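Local atomic coordinates of 30-kDa cleavage and polyadenylation specificity factor 30 (Arabidopsis thaliana, PDB entry 5ZUU), a protein that takes part in pre-mRNA 3'-end formation and poly(A) site selection as a CPSF component, and binds m6A-modified RNA through the YTH domain present here. Residues R18-K23 with S134-L140; F30-V34 with V105-L110; Q36-A40 with I85-W90. All blocks are in the same frame, centred on the assembly; numbering follows the deposited sequence.

Overall arrangement
From the N terminus, strand 17-24 comes first, and contact 1 joins its residues 18-23 to 134-140, closing a loop of about 110 residues. The helix that follows, 27-36, packs on strand 103-114 in contact 2, which closes a shorter loop within the first. Residues 36-40, leaving that helix, meet the 85-90 loop in contact 3, so the smallest loop lies within the second. None of the three cross. All reach one mixed sheet: contact 1 at the 138-140 edge, contact 3 at the 38-39 edge, contact 2 beside the latter. Contact 3 touches both others, through Val-22 with Trp-39 and Ser-33 with Val-38.

Contact 1 (R18-K23 with S134-L140); sequences RYFVVK and SRDCQEL. With nucleotides of chain F.
Arg-18 meets Glu-139 in a two-point salt bridge. NE bonds to Glu-139 OE1 at 2.8 Å and NH2 bonds to OE2 at 2.9 Å. The guanidinium meets the carboxylate side-on, with NE and NH2 each taking one oxygen. Both oxygens lie close to the guanidinium plane, but both donors stand well out of the carboxylate plane, and OE2 is met on its syn side. A bend at chi3 (70°) turns the arginine head toward the acid. Arg-18 NH1 has a second acid, Glu-51. The extended Glu-139 chain lays its CG over one face of the Phe-20 ring, 4.0 Å from the centroid, a CH-pi contact. Cys-137 O sits at the edge of the same ring.

Beneath these side chains runs a short, irregular antiparallel pairing. Leu-140 N bonds to Tyr-19 O (2.8 Å) and Val-21 N to Gln-138 O (2.9 Å). Phe-20 and Glu-139 form a non-hydrogen-bonded pair between them. Leading into the strand, a type II turn from Arg-135 to Gln-138 sets Asp-136 beside Lys-23. Asp-136 OD1 accepts from Lys-23 N on its anti side, tilted from the carboxylate plane, at 2.9 Å.

RNA is bound at this end. Asp-136 N donates to OP2 of C6 of chain F (2.9 Å), and Lys-23 NZ to OP1 of U7 of chain F (2.9 Å). The cytosine of C6 lies against one face of the Arg-135 guanidinium.

Strand 17-24 is also bonded to strand 58-65 through its other edge. Helix 46-55 covers Phe-20 and Cys-137, while helix 142-154 packs on Tyr-19 and Leu-140.

Contact 2 (F30-V34 with V105-L110); sequences FELSV and VKWLKL
Phe-30 turns one ring edge toward Trp-107 and Leu-110. It forms an offset edge-to-face pair with the Trp-107 six-membered ring. The centroids are 5.6 Å apart and the planes stand at 76°. The CG of Phe-30 is trans to the backbone N (chi1 162°), which carries the ring across to the strand. CZ also touches Leu-110 CD2 at 3.6 Å.

Almost a turn on, Ser-33 meets the indole at its polar edge. Trp-107 NE1 donates to Ser-33 OG at 3.2 Å. The oxygen lies in the ring plane, though the bond is bent, with 140° at the hydrogen. Ser-33 OG in turn bonds to Val-38 O, so this buried hydroxyl links the tryptophan to the edge strand.

Val-34 comes next. Its CG2 sits over the five-membered ring of Trp-107, 4.0 Å from the centroid. The same methyl meets Leu-110 CD2 tip to tip. The indole is therefore held at an edge by serine and over a face by valine, which fixes its rotation.

Trp-107 and Leu-110 both start toward the helix although three residues apart. Between them, Leu-108 and Lys-109 both face Cys-74 in a classic beta bulge, which shifts the alternation. Helix 159-172 also packs on this cluster, through Leu-160 on Phe-30 and Ser-164 on Val-34, Trp-107 and Leu-110. This is helix-on-sheet packing in the core of the mixed alpha/beta YTH fold, where residues 30-34 run nearly perpendicular to 105-110.

Contact 3 (Q36-A40 with I85-W90); sequences QGVWA and IGGGNW
Trp-90 packs against Val-38, Trp-39 and Ala-40 beside the methyl-adenine pocket of this YTH domain. Tryptophans in such domains form an aromatic cage. Trp-39 and Trp-90 both pack on the modified group of the bound RNA, and Ala-40 O hydrogen-bonds to it, consistent with recognition of N6-methyladenine.

From CB, the Trp-90 side chain leaves with CG anti to the carbonyl carbon and beside the backbone N (chi1 -56°), which sends the indole toward 38-40. On the five-membered side, NE1 passes Ala-40 CB at 3.5 Å. Its hydrogen goes to Asn-102 OD1. Further out, CZ2 touches Val-38 CG1 at 3.4 Å. CH2, at the far rim, lies 3.4 Å from Val-38 O. CZ3 reaches the Trp-39 ring, 4.0 Å from its CZ3. Here the edge of Trp-39 points at the face of Trp-90, with six-membered centroids 5.3 Å apart and planes at 72°. Trp-39 is also held edge-to-face with Phe-63, so the sheet helps place this wall.

Gly-88 CA lies over one face of the Trp-90 ring. The glycine run lets the loop fold in this closely: Gly-86, Gly-87 and Gly-88 all have positive phi. Val-38 CG2 packs tightly on Ile-85 CG2. The last link is polar: Gln-36 reaches out with an extended chain, and its OE1 takes the Gly-88 N-H in the carbonyl plane, at a short 2.6 Å.

Contact 1 (R18-K23 with S134-L140)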
loop_
_atom_site.group_PDB
_atom_site.type_symbol
_atom_site.label_atom_id
_atom_site.label_comp_id
_atom_site.label_asym_id
_atom_site.label_seq_id
_atom_site.Cartn_x
_atom_site.Cartn_y
_atom_site.Cartn_z
ATOM N N ARG A 18 -0.762 5.213 10.896
ATOM C CA ARG A 18 0.498 4.438 10.945
ATOM C C ARG A 18 0.747 3.985 9.557
ATOM O O ARG A 18 -0.249 3.814 8.759
ATOM C CB ARG A 18 0.361 3.220 11.885
ATOM C CG ARG A 18 0.236 3.684 13.305
ATOM C CD ARG A 18 -0.158 2.578 14.246
ATOM N NE ARG A 18 0.943 1.624 14.422
ATOM C CZ ARG A 18 0.852 0.545 15.209
ATOM N NH1 ARG A 18 -0.245 0.302 15.867
ATOM N NH2 ARG A 18 1.877 -0.270 15.356
ATOM N N TYR A 19 2.021 3.724 9.279
ATOM C CA TYR A 19 2.544 3.470 7.952
ATOM C C TYR A 19 3.416 2.233 7.960
ATOM O O TYR A 19 4.322 2.122 8.823
ATOM C CB TYR A 19 3.474 4.679 7.514
ATOM C CG TYR A 19 2.767 5.980 7.539
ATOM C CD1 TYR A 19 2.598 6.690 8.736
ATOM C CD2 TYR A 19 2.184 6.488 6.392
ATOM C CE1 TYR A 19 1.897 7.897 8.760
ATOM C CE2 TYR A 19 1.491 7.689 6.414
ATOM C CZ TYR A 19 1.335 8.373 7.590
ATOM O OH TYR A 19 0.622 9.534 7.600
ATOM N N PHE A 20 3.176 1.341 6.981
ATOM C CA PHE A 20 3.935 0.091 6.826
ATOM C C PHE A 20 4.368 -0.031 5.388
ATOM O O PHE A 20 3.583 0.265 4.498
ATOM C CB PHE A 20 3.070 -1.153 7.216
ATOM C CG PHE A 20 2.671 -1.199 8.654
ATOM C CD1 PHE A 20 1.663 -0.407 9.134
ATOM C CD2 PHE A 20 3.308 -2.038 9.542
ATOM C CE1 PHE A 20 1.328 -0.414 10.495
ATOM C CE2 PHE A 20 2.977 -2.061 10.893
ATOM C CZ PHE A 20 1.989 -1.239 11.365
ATOM N N VAL A 21 5.611 -0.448 5.157
ATOM C CA VAL A 21 6.048 -0.844 3.828
ATOM C C VAL A 21 5.589 -2.270 3.559
ATOM O O VAL A 21 5.772 -3.149 4.393
ATOM C CB VAL A 21 7.575 -0.780 3.651
ATOM C CG1 VAL A 21 8.010 -1.335 2.283
ATOM C CG2 VAL A 21 8.052 0.655 3.808
ATOM N N VAL A 22 4.933 -2.479 2.427
ATOM C CA VAL A 22 4.437 -3.750 2.004
ATOM C C VAL A 22 5.237 -4.121 0.774
ATOM O O VAL A 22 5.431 -3.281 -0.122
ATOM C CB VAL A 22 2.951 -3.654 1.646
ATOM C CG1 VAL A 22 2.497 -4.894 0.872
ATOM C CG2 VAL A 22 2.159 -3.464 2.914
ATOM N N LYS A 23 5.795 -5.336 0.769
ATOM C CA LYS A 23 6.630 -5.836 -0.346
ATOM C C LYS A 23 5.896 -6.962 -1.136
ATOM O O LYS A 23 5.155 -7.754 -0.562
ATOM C CB LYS A 23 7.978 -6.325 0.173
ATOM C CG LYS A 23 8.819 -5.234 0.892
ATOM C CD LYS A 23 9.269 -4.107 -0.032
ATOM C CE LYS A 23 10.135 -4.546 -1.190
ATOM N NZ LYS A 23 10.974 -3.437 -1.699
ATOM N N SER A 134 13.556 -2.131 3.603
ATOM C CA SER A 134 12.332 -2.408 4.334
ATOM C C SER A 134 11.830 -3.761 3.878
ATOM O O SER A 134 11.613 -3.957 2.685
ATOM C CB SER A 134 11.279 -1.327 4.064
ATOM O OG SER A 134 11.606 -0.117 4.712
ATOM N N ARG A 135 11.772 -4.734 4.801
ATOM C CA ARG A 135 11.109 -6.022 4.542
ATOM C C ARG A 135 9.610 -5.827 4.545
ATOM O O ARG A 135 9.098 -4.785 4.937
ATOM C CB ARG A 135 11.567 -7.103 5.548
ATOM C CG ARG A 135 13.020 -7.558 5.332
ATOM C CD ARG A 135 13.357 -8.911 5.981
ATOM N NE ARG A 135 14.582 -9.672 5.535
ATOM C CZ ARG A 135 15.801 -9.313 5.859
ATOM N NH1 ARG A 135 16.853 -9.999 5.510
ATOM N NH2 ARG A 135 15.977 -8.198 6.539
ATOM N N ASP A 136 8.890 -6.867 4.145
ATOM C CA ASP A 136 7.430 -6.843 4.077
ATOM C C ASP A 136 6.842 -6.556 5.464
ATOM O O ASP A 136 7.180 -7.207 6.455
ATOM C CB ASP A 136 6.968 -8.198 3.504
ATOM C CG ASP A 136 5.456 -8.270 3.224
ATOM O OD1 ASP A 136 4.859 -7.264 2.755
ATOM O OD2 ASP A 136 4.861 -9.359 3.502
ATOM N N CYS A 137 5.957 -5.575 5.517
ATOM C CA CYS A 137 5.261 -5.085 6.700
ATOM C C CYS A 137 6.140 -4.476 7.768
ATOM O O CYS A 137 5.800 -4.455 8.929
ATOM C CB CYS A 137 4.253 -6.117 7.242
ATOM S SG CYS A 137 2.919 -6.501 6.069
ATOM N N GLN A 138 7.302 -4.004 7.391
ATOM C CA GLN A 138 8.097 -3.169 8.305
ATOM C C GLN A 138 7.364 -1.825 8.569
ATOM O O GLN A 138 6.969 -1.071 7.644
ATOM C CB GLN A 138 9.459 -2.915 7.695
ATOM C CG GLN A 138 10.229 -1.769 8.320
ATOM C CD GLN A 138 10.752 -2.232 9.640
ATOM O OE1 GLN A 138 11.591 -3.135 9.655
ATOM N NE2 GLN A 138 10.186 -1.728 10.729
ATOM N N GLU A 139 7.144 -1.527 9.834
ATOM C CA GLU A 139 6.525 -0.249 10.224
ATOM C C GLU A 139 7.503 0.920 10.021
ATOM O O GLU A 139 8.686 0.804 10.325
ATOM C CB GLU A 139 6.012 -0.272 11.690
ATOM C CG GLU A 139 5.059 0.908 11.923
ATOM C CD GLU A 139 4.322 0.974 13.217
ATOM O OE1 GLU A 139 3.555 1.952 13.433
ATOM O OE2 GLU A 139 4.441 0.032 14.019
ATOM N N LEU A 140 7.001 2.034 9.487
ATOM C CA LEU A 140 7.764 3.256 9.411
ATOM C C LEU A 140 7.419 4.052 10.657
ATOM O O LEU A 140 6.230 4.187 11.012
ATOM C CB LEU A 140 7.449 4.055 8.105
ATOM C CG LEU A 140 7.775 3.246 6.829
ATOM C CD1 LEU A 140 7.040 3.723 5.601
ATOM C CD2 LEU A 140 9.247 3.271 6.523
ATOM P P C F 6 10.764 -9.476 1.671
ATOM O OP1 C F 6 12.089 -10.094 1.718
ATOM O OP2 C F 6 10.030 -9.235 2.939
ATOM O "O5'" C F 6 10.884 -8.039 0.960
ATOM C "C5'" C F 6 12.030 -7.733 0.160
ATOM C "C4'" C F 6 12.813 -6.600 0.777
ATOM O "O4'" C F 6 13.382 -7.029 2.037
ATOM C "C3'" C F 6 13.993 -6.081 -0.033
ATOM O "O3'" C F 6 13.530 -5.144 -0.998
ATOM C "C2'" C F 6 14.847 -5.459 1.048
ATOM O "O2'" C F 6 14.393 -4.177 1.443
ATOM C "C1'" C F 6 14.683 -6.483 2.169
ATOM N N1 C F 6 15.655 -7.597 2.156
ATOM C C2 C F 6 16.981 -7.323 2.506
ATOM O O2 C F 6 17.306 -6.155 2.755
ATOM N N3 C F 6 17.872 -8.336 2.574
ATOM C C4 C F 6 17.476 -9.588 2.328
ATOM N N4 C F 6 18.392 -10.549 2.393
ATOM C C5 C F 6 16.126 -9.902 1.976
ATOM C C6 C F 6 15.257 -8.885 1.909
ATOM P P U F 7 14.212 -5.004 -2.410
ATOM O OP1 U F 7 13.399 -4.076 -3.179
ATOM O OP2 U F 7 14.518 -6.281 -2.973
ATOM O "O5'" U F 7 15.610 -4.306 -2.109
ATOM C "C5'" U F 7 15.617 -2.963 -1.633
ATOM C "C4'" U F 7 16.999 -2.596 -1.191
ATOM O "O4'" U F 7 17.432 -3.476 -0.124
ATOM C "C3'" U F 7 18.049 -2.745 -2.270
ATOM O "O3'" U F 7 18.090 -1.518 -2.973
ATOM C "C2'" U F 7 19.311 -2.955 -1.471
ATOM O "O2'" U F 7 19.767 -1.762 -0.873
ATOM C "C1'" U F 7 18.793 -3.835 -0.347
ATOM N N1 U F 7 18.864 -5.281 -0.569
ATOM C C2 U F 7 20.069 -5.922 -0.326
ATOM O O2 U F 7 21.110 -5.325 -0.073
ATOM N N3 U F 7 20.020 -7.287 -0.436
ATOM C C4 U F 7 18.914 -8.066 -0.706
ATOM O O4 U F 7 19.029 -9.290 -0.727
ATOM C C5 U F 7 17.713 -7.329 -0.957
ATOM C C6 U F 7 17.725 -5.996 -0.863
HETATM O O HOH W 1 3.619 4.194 11.663
HETATM O O HOH W 2 12.022 -1.987 0.369
#

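Contact 2 (F30-V34 with V105-L110)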
loop_
_atom_site.group_PDB
_atom_site.type_symbol
_atom_site.label_atom_id
_atom_site.label_comp_id
_atom_site.label_asym_id
_atom_site.label_seq_id
_atom_site.Cartn_x
_atom_site.Cartn_y
_atom_site.Cartn_z
ATOM N N PHE A 30 0.666 -7.180 -7.342
ATOM C CA PHE A 30 0.419 -5.777 -7.137
ATOM C C PHE A 30 -0.676 -5.262 -8.094
ATOM O O PHE A 30 -1.595 -4.543 -7.708
ATOM C CB PHE A 30 1.748 -5.032 -7.310
ATOM C CG PHE A 30 1.587 -3.568 -7.555
ATOM C CD1 PHE A 30 0.930 -2.784 -6.631
ATOM C CD2 PHE A 30 2.085 -2.971 -8.754
ATOM C CE1 PHE A 30 0.795 -1.421 -6.852
ATOM C CE2 PHE A 30 1.964 -1.624 -8.967
ATOM C CZ PHE A 30 1.290 -0.850 -8.011
ATOM N N GLU A 31 -0.545 -5.639 -9.356
ATOM C CA GLU A 31 -1.584 -5.275 -10.378
ATOM C C GLU A 31 -2.941 -5.862 -10.140
ATOM O O GLU A 31 -3.924 -5.170 -10.230
ATOM C CB GLU A 31 -1.080 -5.544 -11.778
ATOM C CG GLU A 31 0.015 -4.541 -12.073
ATOM C CD GLU A 31 0.676 -4.720 -13.401
ATOM O OE1 GLU A 31 0.085 -5.381 -14.267
ATOM O OE2 GLU A 31 1.787 -4.161 -13.559
ATOM N N LEU A 32 -2.971 -7.102 -9.691
ATOM C CA LEU A 32 -4.195 -7.720 -9.242
ATOM C C LEU A 32 -4.813 -6.992 -8.046
ATOM O O LEU A 32 -6.056 -6.817 -7.963
ATOM C CB LEU A 32 -3.913 -9.176 -8.879
ATOM C CG LEU A 32 -5.036 -10.182 -9.096
ATOM C CD1 LEU A 32 -5.418 -10.281 -10.568
ATOM C CD2 LEU A 32 -4.606 -11.554 -8.598
ATOM N N SER A 33 -3.960 -6.593 -7.097
ATOM C CA SER A 33 -4.450 -5.808 -5.978
ATOM C C SER A 33 -5.156 -4.509 -6.423
ATOM O O SER A 33 -6.193 -4.105 -5.918
ATOM C CB SER A 33 -3.286 -5.488 -5.051
ATOM O OG SER A 33 -3.730 -4.716 -3.995
ATOM N N VAL A 34 -4.535 -3.859 -7.381
ATOM C CA VAL A 34 -5.049 -2.605 -7.935
ATOM C C VAL A 34 -6.393 -2.822 -8.617
ATOM O O VAL A 34 -7.310 -2.032 -8.420
ATOM C CB VAL A 34 -4.020 -1.988 -8.895
ATOM C CG1 VAL A 34 -4.632 -0.835 -9.666
ATOM C CG2 VAL A 34 -2.801 -1.501 -8.105
ATOM N N VAL A 105 -8.296 -3.232 0.605
ATOM C CA VAL A 105 -7.494 -2.029 0.578
ATOM C C VAL A 105 -8.153 -1.076 -0.410
ATOM O O VAL A 105 -8.855 -1.513 -1.295
ATOM C CB VAL A 105 -5.999 -2.287 0.255
ATOM C CG1 VAL A 105 -5.424 -3.229 1.240
ATOM C CG2 VAL A 105 -5.793 -2.856 -1.139
ATOM N N LYS A 106 -7.933 0.217 -0.206
ATOM C CA LYS A 106 -8.307 1.265 -1.147
ATOM C C LYS A 106 -7.038 1.964 -1.573
ATOM O O LYS A 106 -6.370 2.589 -0.750
ATOM C CB LYS A 106 -9.193 2.214 -0.439
ATOM C CG LYS A 106 -9.518 3.528 -1.125
ATOM C CD LYS A 106 -10.546 4.209 -0.215
ATOM C CE LYS A 106 -10.523 5.714 -0.249
ATOM N NZ LYS A 106 -11.532 6.132 -1.233
ATOM N N TRP A 107 -6.729 1.861 -2.859
ATOM C CA TRP A 107 -5.565 2.506 -3.433
ATOM C C TRP A 107 -5.732 4.008 -3.448
ATOM O O TRP A 107 -6.736 4.516 -3.900
ATOM C CB TRP A 107 -5.320 1.943 -4.819
ATOM C CG TRP A 107 -4.721 0.610 -4.710
ATOM C CD1 TRP A 107 -5.371 -0.609 -4.781
ATOM C CD2 TRP A 107 -3.391 0.321 -4.297
ATOM N NE1 TRP A 107 -4.493 -1.631 -4.530
ATOM C CE2 TRP A 107 -3.266 -1.105 -4.259
ATOM C CE3 TRP A 107 -2.266 1.107 -4.059
ATOM C CZ2 TRP A 107 -2.080 -1.744 -3.949
ATOM C CZ3 TRP A 107 -1.070 0.466 -3.773
ATOM C CH2 TRP A 107 -0.994 -0.951 -3.679
ATOM N N LEU A 108 -4.802 4.705 -2.807
ATOM C CA LEU A 108 -4.910 6.148 -2.670
ATOM C C LEU A 108 -4.130 6.836 -3.789
ATOM O O LEU A 108 -4.668 7.723 -4.424
ATOM C CB LEU A 108 -4.500 6.603 -1.297
ATOM C CG LEU A 108 -5.257 5.892 -0.194
ATOM C CD1 LEU A 108 -4.532 6.160 1.127
ATOM C CD2 LEU A 108 -6.738 6.286 -0.109
ATOM N N LYS A 109 -2.913 6.389 -4.053
ATOM C CA LYS A 109 -2.036 6.979 -4.955
ATOM C C LYS A 109 -1.185 5.911 -5.574
ATOM O O LYS A 109 -0.575 5.091 -4.884
ATOM C CB LYS A 109 -1.097 7.936 -4.213
ATOM C CG LYS A 109 -0.013 8.619 -5.070
ATOM C CD LYS A 109 -0.622 9.641 -6.041
ATOM C CE LYS A 109 0.410 10.099 -7.065
ATOM N NZ LYS A 109 0.031 11.258 -7.980
ATOM N N LEU A 110 -1.135 5.915 -6.875
ATOM C CA LEU A 110 -0.289 5.021 -7.646
ATOM C C LEU A 110 0.682 5.791 -8.530
ATOM O O LEU A 110 0.264 6.727 -9.233
ATOM C CB LEU A 110 -1.233 4.181 -8.523
ATOM C CG LEU A 110 -1.853 3.108 -7.633
ATOM C CD1 LEU A 110 -3.249 2.664 -8.129
ATOM C CD2 LEU A 110 -0.876 1.945 -7.427
#

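Contact 3 (Q36-A40 with I85-W90)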
loop_
_atom_site.group_PDB
_atom_site.type_symbol
_atom_site.label_atom_id
_atom_site.label_comp_id
_atom_site.label_asym_id
_atom_site.label_seq_id
_atom_site.Cartn_x
_atom_site.Cartn_y
_atom_site.Cartn_z
ATOM N N GLN A 36 -8.547 -5.235 -8.042
ATOM C CA GLN A 36 -9.549 -5.799 -7.134
ATOM C C GLN A 36 -9.719 -5.106 -5.809
ATOM O O GLN A 36 -10.665 -5.385 -5.134
ATOM C CB GLN A 36 -9.179 -7.274 -6.916
ATOM C CG GLN A 36 -9.338 -8.042 -8.210
ATOM C CD GLN A 36 -8.854 -9.443 -8.127
ATOM O OE1 GLN A 36 -8.784 -10.046 -7.060
ATOM N NE2 GLN A 36 -8.512 -9.990 -9.283
ATOM N N GLY A 37 -8.811 -4.229 -5.393
ATOM C CA GLY A 37 -8.979 -3.611 -4.061
ATOM C C GLY A 37 -8.783 -4.530 -2.875
ATOM O O GLY A 37 -9.456 -4.408 -1.811
ATOM N N VAL A 38 -7.797 -5.394 -3.033
ATOM C CA VAL A 38 -7.577 -6.519 -2.149
ATOM C C VAL A 38 -6.107 -6.806 -2.011
ATOM O O VAL A 38 -5.378 -6.635 -2.947
ATOM C CB VAL A 38 -8.373 -7.695 -2.762
ATOM C CG1 VAL A 38 -7.560 -8.917 -3.064
ATOM C CG2 VAL A 38 -9.583 -7.987 -1.923
ATOM N N TRP A 39 -5.672 -7.220 -0.833
ATOM C CA TRP A 39 -4.339 -7.724 -0.642
ATOM C C TRP A 39 -4.374 -8.915 0.298
ATOM O O TRP A 39 -5.343 -9.125 1.019
ATOM C CB TRP A 39 -3.423 -6.623 -0.050
ATOM C CG TRP A 39 -1.896 -6.952 -0.071
ATOM C CD1 TRP A 39 -1.071 -7.028 0.989
ATOM C CD2 TRP A 39 -1.096 -7.296 -1.203
ATOM N NE1 TRP A 39 0.178 -7.378 0.617
ATOM C CE2 TRP A 39 0.213 -7.518 -0.733
ATOM C CE3 TRP A 39 -1.342 -7.378 -2.567
ATOM C CZ2 TRP A 39 1.288 -7.824 -1.598
ATOM C CZ3 TRP A 39 -0.325 -7.698 -3.400
ATOM C CH2 TRP A 39 0.985 -7.964 -2.922
ATOM N N ALA A 40 -3.284 -9.678 0.299
ATOM C CA ALA A 40 -3.033 -10.671 1.313
ATOM C C ALA A 40 -1.549 -10.610 1.658
ATOM O O ALA A 40 -0.727 -10.502 0.757
ATOM C CB ALA A 40 -3.419 -12.096 0.816
ATOM N N ILE A 85 -13.362 -11.938 2.351
ATOM C CA ILE A 85 -13.275 -10.810 1.445
ATOM C C ILE A 85 -13.329 -11.229 -0.034
ATOM O O ILE A 85 -14.073 -10.622 -0.788
ATOM C CB ILE A 85 -12.039 -9.949 1.797
ATOM C CG1 ILE A 85 -12.332 -9.134 3.077
ATOM C CG2 ILE A 85 -11.607 -9.063 0.664
ATOM C CD1 ILE A 85 -13.475 -8.134 3.017
ATOM N N GLY A 86 -12.570 -12.231 -0.447
ATOM C CA GLY A 86 -12.678 -12.680 -1.816
ATOM C C GLY A 86 -11.780 -11.973 -2.808
ATOM O O GLY A 86 -11.138 -10.958 -2.511
ATOM N N GLY A 87 -11.720 -12.555 -3.992
ATOM C CA GLY A 87 -10.843 -12.086 -5.031
ATOM C C GLY A 87 -9.491 -12.726 -4.921
ATOM O O GLY A 87 -9.360 -13.844 -4.454
ATOM N N GLY A 88 -8.483 -12.005 -5.390
ATOM C CA GLY A 88 -7.090 -12.374 -5.228
ATOM C C GLY A 88 -6.837 -13.865 -5.257
ATOM O O GLY A 88 -6.618 -14.474 -4.201
ATOM N N ASN A 89 -6.908 -14.474 -6.440
ATOM C CA ASN A 89 -6.089 -15.645 -6.658
ATOM C C ASN A 89 -4.671 -15.182 -7.077
ATOM O O ASN A 89 -4.448 -14.687 -8.166
ATOM C CB ASN A 89 -6.719 -16.657 -7.618
ATOM C CG ASN A 89 -6.274 -18.071 -7.292
ATOM O OD1 ASN A 89 -5.114 -18.416 -7.533
ATOM N ND2 ASN A 89 -7.160 -18.862 -6.660
ATOM N N TRP A 90 -3.731 -15.371 -6.173
ATOM C CA TRP A 90 -2.441 -14.751 -6.240
ATOM C C TRP A 90 -1.510 -15.699 -6.945
ATOM O O TRP A 90 -1.675 -16.925 -6.863
ATOM C CB TRP A 90 -1.914 -14.457 -4.807
ATOM C CG TRP A 90 -2.845 -13.618 -3.968
ATOM C CD1 TRP A 90 -3.597 -14.029 -2.901
ATOM C CD2 TRP A 90 -3.157 -12.244 -4.164
ATOM N NE1 TRP A 90 -4.319 -12.985 -2.414
ATOM C CE2 TRP A 90 -4.073 -11.880 -3.162
ATOM C CE3 TRP A 90 -2.713 -11.273 -5.059
ATOM C CZ2 TRP A 90 -4.602 -10.588 -3.056
ATOM C CZ3 TRP A 90 -3.207 -10.002 -4.944
ATOM C CH2 TRP A 90 -4.137 -9.654 -3.937
#